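Local coordinates for tryptophan halogenase (Shewanella frigidimarina, PDB 2PYX), which probably acts as a flavin-dependent monooxygenase of the tryptophan halogenase family, binding FAD and likely halogenating a tryptophan-like substrate, at residues 487-490 with 491-495. Sequence-based numbering, arbitrary orientation.
Sequences QQLA and QRLFN
Gln487 and Gln491, one turn apart, are joined twice. The backbone N of Gln491 donates to Gln487 O at 2.9 Å, and a water accepts from both side-chain amides, 2.8 Å from Gln487 NE2 and 3.1 Å from Gln491 NE2. In each glutamine CG stands anti to the backbone N (chi1 -176° and -175°) and the chain bends at chi2, which brings the two NE2 atoms near enough for one water to serve both. The other carbonyls of 487-490 are satisfied in the same i to i+4 manner: Gln488 O by Arg492 N, Leu489 O by Leu493 N with a nearly straight N-H...O angle of 172°, and Ala490 O by Phe494 N at 2.8 Å. These four bonds define regular alpha-helix within 484-507, a peripheral helix lying away from the predicted flavin and substrate sites. In the conformer described here, one of two modelled, the Arg492 guanidinium sets one face, near its rim, over Gln488 O and Leu489 CA; NH1 comes within 3.4 Å of Gln488 O at an angle too poor for a hydrogen bond, so this second approach is tentative. Apolar contacts follow the same spacing, Leu489 CG lying 4.1 Å from Leu493 CD1 while both leucines touch Glu121. The Phe494 ring meets Ala490 O obliquely, CD2 coming to 3.2 Å of that oxygen, while CE2 lies 4.1 Å from Ala490 CB, and it also packs on Tyr127 and Trp128 of helix 125-128. An alanine in place of Phe494 would keep the backbone bond to Ala490 O but is likely to open a gap beside Ala490 CB and weaken the packing on helix 125-128.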
# COMPACT_ATOMS: atom_id res chain seq x y z
N GLN A 487 -9.20 18.62 -28.43
CA GLN A 487 -10.53 18.10 -28.26
C GLN A 487 -10.70 16.86 -29.14
O GLN A 487 -11.29 15.85 -28.73
CB GLN A 487 -11.56 19.13 -28.64
CG GLN A 487 -12.95 18.68 -28.41
CD GLN A 487 -13.21 18.44 -26.94
OE1 GLN A 487 -12.91 19.30 -26.11
NE2 GLN A 487 -13.74 17.25 -26.60
N GLN A 488 -10.22 16.96 -30.39
CA GLN A 488 -10.34 15.85 -31.34
C GLN A 488 -9.50 14.64 -30.92
O GLN A 488 -9.99 13.52 -31.00
CB GLN A 488 -9.96 16.33 -32.75
CG GLN A 488 -10.94 17.37 -33.30
CD GLN A 488 -10.29 18.35 -34.30
OE1 GLN A 488 -9.21 18.08 -34.84
NE2 GLN A 488 -10.95 19.48 -34.52
N LEU A 489 -8.29 14.86 -30.43
CA LEU A 489 -7.44 13.79 -29.86
C LEU A 489 -8.16 13.16 -28.67
O LEU A 489 -8.33 11.94 -28.61
CB LEU A 489 -6.11 14.34 -29.41
CG LEU A 489 -5.14 13.34 -28.76
CD1 LEU A 489 -4.96 12.05 -29.58
CD2 LEU A 489 -3.85 13.99 -28.51
N ALA A 490 -8.63 14.01 -27.76
CA ALA A 490 -9.39 13.50 -26.60
C ALA A 490 -10.55 12.60 -27.01
O ALA A 490 -10.72 11.51 -26.45
CB ALA A 490 -9.88 14.68 -25.72
N GLN A 491 -11.33 13.02 -28.00
CA GLN A 491 -12.50 12.26 -28.42
C GLN A 491 -12.08 10.90 -28.97
O GLN A 491 -12.77 9.89 -28.73
CB GLN A 491 -13.30 13.00 -29.48
CG GLN A 491 -14.58 12.27 -29.84
CD GLN A 491 -15.47 12.04 -28.64
OE1 GLN A 491 -15.71 10.90 -28.21
NE2 GLN A 491 -15.97 13.13 -28.08
N ARG A 492 -11.00 10.88 -29.75
CA ARG A 492 -10.47 9.63 -30.27
C ARG A 492 -10.07 8.69 -29.12
O ARG A 492 -10.47 7.52 -29.10
CB ARG A 492 -9.28 9.88 -31.20
CG ARG A 492 -9.68 10.59 -32.49
CD ARG A 492 -8.58 10.55 -33.54
NE ARG A 492 -7.45 11.44 -33.26
CZ ARG A 492 -7.42 12.74 -33.53
NH1 ARG A 492 -8.46 13.36 -34.07
NH2 ARG A 492 -6.35 13.43 -33.24
N LEU A 493 -9.32 9.22 -28.15
CA LEU A 493 -8.92 8.44 -26.97
C LEU A 493 -10.14 7.95 -26.13
O LEU A 493 -10.12 6.81 -25.65
CB LEU A 493 -7.95 9.24 -26.10
CG LEU A 493 -6.59 9.57 -26.74
CD1 LEU A 493 -5.78 10.53 -25.89
CD2 LEU A 493 -5.79 8.31 -27.02
N PHE A 494 -11.17 8.77 -25.95
CA PHE A 494 -12.39 8.33 -25.27
C PHE A 494 -13.05 7.16 -26.01
O PHE A 494 -13.48 6.18 -25.41
CB PHE A 494 -13.44 9.44 -25.11
CG PHE A 494 -13.08 10.53 -24.10
CD1 PHE A 494 -12.72 10.21 -22.80
CD2 PHE A 494 -13.19 11.87 -24.45
CE1 PHE A 494 -12.41 11.22 -21.87
CE2 PHE A 494 -12.89 12.87 -23.51
CZ PHE A 494 -12.52 12.53 -22.22
N ASN A 495 -13.15 7.30 -27.33
CA ASN A 495 -13.70 6.23 -28.16
C ASN A 495 -12.91 4.94 -28.03
O ASN A 495 -13.50 3.86 -27.90
CB ASN A 495 -13.69 6.64 -29.63
CG ASN A 495 -14.66 7.74 -29.94
OD1 ASN A 495 -14.62 8.28 -31.05
ND2 ASN A 495 -15.53 8.07 -29.02
O HOH W 1 -14.97 15.96 -28.73